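Local coordinates for malonyl CoA-acyl carrier protein transacylase (Burkholderia pseudomallei, PDB 3G87), which probably catalyses transfer of the malonyl group from malonyl-CoA to holo-acyl carrier protein, yielding malonyl-ACP and free CoA, at residues Q204-A208 / L241-A246; V150-N156 / F195-F199. All coordinates share one frame; numbering follows the deposited sequence.

Contacts 1 and 2 meet where H196 approaches Q244, and together illustrate how a site is assembled from distant parts of a chain. Contact 1 sets helix 201-211 against residues 241-246, which begin on helix 237-243. Contact 2 lays the loop before helix 201-211 along strand 153-159, an edge strand of the antiparallel sheet. Their centres are 14 Å apart, yet residues of the two touch: ND1 of H196 lies 2.9 Å from O of Q244, and CB of A246 lies 3.5 Å from O of S197. Both also reach S92, the central residue of a GxSxG sequence, Q244 from contact 1 and H196 from contact 2.

Contact 1: residues Q204-A208 / L241-A246; sequences QQAFA and LAQQIA
Q204 and F207 of helix 201-211 make a buried, mixed polar and apolar contact with residues 241-246, which begin on helix 237-243. The glutamine runs across in extended form, CG anti to the backbone N (chi1 171°). Its CB packs on CG2 of I245 at 3.8 Å, while its NE2 comes to 3.1 Å from O of A242. That hydrogen bond is weak, bent to 126° at the hydrogen. A water is the second acceptor for the amide: it takes NE2 of Q204 at 3.1 Å and NE2 of Q243 at 2.8 Å, bridging two amides whose planes lie 53° apart. One turn along, F207 presents its ring edge to L241, with CE2 4.1 Å from CG of the leucine, and CD1 of I245 comes within 3.8 Å of CD2 of the ring. The small methyls of A208 and A242 meet CB to CB at 4.0 Å, which permits a close approach of the backbones. F96, R117 and L120 also touch F207. The side chain of I245 lies near S92 and its GxSxG neighbours without touching them, and NE2 of Q244 donates to the backbone O of S92, placing the contact beside the probable nucleophile elbow of the acyltransferase fold.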
# COMPACT_ATOMS: atom_id res chain seq x y z
N GLN A 204 -5.71 11.83 -8.42
CA GLN A 204 -4.40 11.67 -9.01
C GLN A 204 -3.85 12.96 -9.57
O GLN A 204 -2.74 13.27 -9.32
CB GLN A 204 -4.39 10.60 -10.08
CG GLN A 204 -3.19 10.50 -10.88
CD GLN A 204 -3.27 9.39 -11.87
OE1 GLN A 204 -3.58 9.59 -13.01
NE2 GLN A 204 -3.00 8.19 -11.43
N GLN A 205 -4.65 13.67 -10.35
CA GLN A 205 -4.23 14.92 -10.91
C GLN A 205 -4.04 15.96 -9.85
O GLN A 205 -3.10 16.69 -9.90
CB GLN A 205 -5.16 15.41 -12.02
CG GLN A 205 -5.22 14.55 -13.25
CD GLN A 205 -3.91 13.86 -13.61
OE1 GLN A 205 -2.93 14.50 -13.93
NE2 GLN A 205 -3.91 12.56 -13.58
N ALA A 206 -4.96 16.01 -8.90
CA ALA A 206 -4.81 16.97 -7.80
C ALA A 206 -3.52 16.65 -7.06
O ALA A 206 -2.79 17.58 -6.66
CB ALA A 206 -6.03 16.93 -6.85
N PHE A 207 -3.21 15.35 -6.92
CA PHE A 207 -2.05 14.93 -6.11
C PHE A 207 -0.77 15.22 -6.87
O PHE A 207 0.20 15.65 -6.28
CB PHE A 207 -2.09 13.44 -5.77
CG PHE A 207 -0.91 12.99 -4.94
CD1 PHE A 207 -0.81 13.36 -3.59
CD2 PHE A 207 0.09 12.21 -5.51
CE1 PHE A 207 0.27 12.99 -2.82
CE2 PHE A 207 1.21 11.81 -4.72
CZ PHE A 207 1.30 12.22 -3.37
N ALA A 208 -0.78 14.99 -8.18
CA ALA A 208 0.38 15.29 -9.02
C ALA A 208 0.70 16.80 -8.94
O ALA A 208 1.85 17.20 -9.03
CB ALA A 208 0.10 14.89 -10.49
N LEU A 241 4.80 8.04 -8.52
CA LEU A 241 4.07 8.19 -7.31
C LEU A 241 2.69 8.60 -7.62
O LEU A 241 1.77 8.16 -7.02
CB LEU A 241 4.77 9.22 -6.45
CG LEU A 241 4.40 9.18 -4.99
CD1 LEU A 241 4.23 7.78 -4.54
CD2 LEU A 241 5.27 9.95 -4.10
N ALA A 242 2.55 9.47 -8.60
CA ALA A 242 1.25 10.02 -8.96
C ALA A 242 0.45 9.01 -9.73
O ALA A 242 -0.68 8.77 -9.46
CB ALA A 242 1.42 11.19 -9.72
N GLN A 243 1.02 8.41 -10.72
CA GLN A 243 0.33 7.41 -11.47
C GLN A 243 -0.20 6.26 -10.61
O GLN A 243 -1.19 5.68 -10.91
CB GLN A 243 1.24 6.94 -12.58
CG GLN A 243 0.57 6.81 -13.91
CD GLN A 243 -0.02 8.07 -14.47
OE1 GLN A 243 0.58 9.14 -14.44
NE2 GLN A 243 -1.19 7.95 -15.04
N GLN A 244 0.46 6.01 -9.50
CA GLN A 244 0.11 4.96 -8.55
C GLN A 244 -1.38 4.94 -8.16
O GLN A 244 -1.98 3.92 -8.11
CB GLN A 244 1.02 5.10 -7.32
CG GLN A 244 1.20 3.90 -6.49
CD GLN A 244 0.84 4.14 -5.05
OE1 GLN A 244 -0.14 4.72 -4.77
NE2 GLN A 244 1.64 3.70 -4.17
N ILE A 245 -1.94 6.11 -7.92
CA ILE A 245 -3.28 6.31 -7.43
C ILE A 245 -4.42 5.78 -8.29
O ILE A 245 -5.36 5.27 -7.78
CB ILE A 245 -3.50 7.82 -7.09
CG1 ILE A 245 -2.93 8.17 -5.75
CG2 ILE A 245 -4.91 8.20 -7.15
CD1 ILE A 245 -2.55 9.54 -5.64
N ALA A 246 -4.33 5.94 -9.59
CA ALA A 246 -5.37 5.46 -10.46
C ALA A 246 -5.07 4.14 -11.18
O ALA A 246 -5.83 3.71 -12.00
CB ALA A 246 -5.76 6.53 -11.43
O HOH W 1 -2.66 6.02 -13.62

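Contact 2: residues V150-N156 / F195-F199; sequences VDTAIAN and FHSKF
D151 and K198 form a salt bridge at the outer end of this contact, while A155 and H196 meet at its inner end. NZ of K198 reaches OD1 of D151 from the anti side, 30° out of the carboxylate plane; the modelled 2.5 Å is short and its exact value uncertain. The lysine chain is extended beyond CG, and CG lies above one face of the F199 ring, offset toward its rim. The edge of that ring approaches D151, its CE2 3.6 Å from the backbone O. Farther in, a water donates to O of I154 at 2.8 Å and to O of H196 at 2.6 Å, bridging two carbonyl oxygens, one from each segment. O of F195 is hydrogen-bonded to OG of S166. In the loop, OG of S197 accepts from N of F199 at 3.2 Å, an ST turn, and is hydrogen-bonded to O of A194. CB of H196 lies 3.6 Å from O of A155, which with N156 forms a classic beta bulge facing V164. The imidazole NE2 is hydrogen-bonded to OG of S92, while ND1 makes a weak hydrogen bond with the backbone O of S247. Both ring nitrogens thus have partners, consistent with the Ser-His pair of malonyl transferases.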
# COMPACT_ATOMS: atom_id res chain seq x y z
N VAL A 150 -19.43 -3.04 -15.78
CA VAL A 150 -18.61 -2.38 -16.77
C VAL A 150 -17.55 -1.44 -16.23
O VAL A 150 -16.57 -1.23 -16.86
CB VAL A 150 -19.47 -1.66 -17.83
CG1 VAL A 150 -20.32 -2.64 -18.51
CG2 VAL A 150 -20.30 -0.57 -17.22
N ASP A 151 -17.75 -0.90 -15.06
CA ASP A 151 -16.86 0.06 -14.49
C ASP A 151 -16.06 -0.52 -13.35
O ASP A 151 -15.49 0.18 -12.60
CB ASP A 151 -17.65 1.26 -14.04
CG ASP A 151 -18.16 2.07 -15.18
OD1 ASP A 151 -17.43 2.22 -16.11
OD2 ASP A 151 -19.27 2.55 -15.14
N THR A 152 -16.03 -1.82 -13.26
CA THR A 152 -15.35 -2.52 -12.23
C THR A 152 -14.14 -3.21 -12.81
O THR A 152 -14.26 -3.85 -13.80
CB THR A 152 -16.28 -3.53 -11.56
OG1 THR A 152 -17.37 -2.84 -11.02
CG2 THR A 152 -15.61 -4.27 -10.48
N ALA A 153 -12.99 -3.06 -12.17
CA ALA A 153 -11.74 -3.69 -12.62
C ALA A 153 -10.84 -4.21 -11.47
O ALA A 153 -11.12 -3.99 -10.29
CB ALA A 153 -10.96 -2.68 -13.50
N ILE A 154 -9.73 -4.86 -11.81
CA ILE A 154 -8.81 -5.25 -10.80
C ILE A 154 -8.02 -4.02 -10.29
O ILE A 154 -7.43 -3.24 -11.08
CB ILE A 154 -7.82 -6.29 -11.31
CG1 ILE A 154 -8.53 -7.37 -12.12
CG2 ILE A 154 -6.96 -6.81 -10.13
CD1 ILE A 154 -9.24 -8.40 -11.32
N ALA A 155 -7.99 -3.89 -8.97
CA ALA A 155 -7.29 -2.79 -8.34
C ALA A 155 -5.98 -3.19 -7.65
O ALA A 155 -5.04 -2.39 -7.61
CB ALA A 155 -8.22 -2.11 -7.32
N ASN A 156 -5.98 -4.38 -7.03
CA ASN A 156 -4.81 -5.02 -6.42
C ASN A 156 -4.61 -6.39 -7.04
O ASN A 156 -5.52 -7.17 -7.07
CB ASN A 156 -5.03 -5.31 -4.93
CG ASN A 156 -5.11 -4.07 -4.04
OD1 ASN A 156 -5.10 -2.91 -4.51
ND2 ASN A 156 -5.17 -4.32 -2.72
N PHE A 195 -10.76 2.62 -5.15
CA PHE A 195 -9.36 3.03 -5.15
C PHE A 195 -8.64 2.24 -6.21
O PHE A 195 -9.00 1.10 -6.50
CB PHE A 195 -8.70 2.82 -3.78
CG PHE A 195 -9.26 3.72 -2.67
CD1 PHE A 195 -9.93 4.93 -2.98
CD2 PHE A 195 -9.10 3.36 -1.31
CE1 PHE A 195 -10.46 5.77 -1.97
CE2 PHE A 195 -9.64 4.20 -0.29
CZ PHE A 195 -10.30 5.40 -0.62
N HIS A 196 -7.65 2.87 -6.78
CA HIS A 196 -6.77 2.26 -7.76
C HIS A 196 -7.54 1.84 -9.00
O HIS A 196 -7.37 0.75 -9.47
CB HIS A 196 -5.95 1.11 -7.14
CG HIS A 196 -4.91 1.58 -6.17
ND1 HIS A 196 -3.79 2.25 -6.55
CD2 HIS A 196 -4.86 1.52 -4.83
CE1 HIS A 196 -3.08 2.58 -5.50
NE2 HIS A 196 -3.72 2.16 -4.45
N SER A 197 -8.41 2.74 -9.44
CA SER A 197 -9.23 2.60 -10.65
C SER A 197 -9.35 3.99 -11.28
O SER A 197 -8.82 4.97 -10.75
CB SER A 197 -10.64 2.08 -10.33
OG SER A 197 -11.48 3.14 -9.82
N LYS A 198 -10.06 4.06 -12.40
CA LYS A 198 -10.30 5.32 -13.13
C LYS A 198 -11.07 6.38 -12.35
O LYS A 198 -11.06 7.53 -12.74
CB LYS A 198 -11.07 5.05 -14.43
CG LYS A 198 -12.48 4.42 -14.22
CD LYS A 198 -13.21 4.25 -15.58
CE LYS A 198 -14.34 3.21 -15.42
NZ LYS A 198 -15.12 2.99 -16.70
N PHE A 199 -11.78 5.99 -11.30
CA PHE A 199 -12.50 6.96 -10.48
C PHE A 199 -11.56 7.88 -9.68
O PHE A 199 -11.94 8.97 -9.30
CB PHE A 199 -13.64 6.31 -9.65
CG PHE A 199 -14.68 5.62 -10.54
CD1 PHE A 199 -15.66 6.37 -11.19
CD2 PHE A 199 -14.59 4.25 -10.82
CE1 PHE A 199 -16.59 5.77 -12.06
CE2 PHE A 199 -15.52 3.64 -11.67
CZ PHE A 199 -16.53 4.41 -12.28
O HOH W 2 -8.08 -0.60 -11.52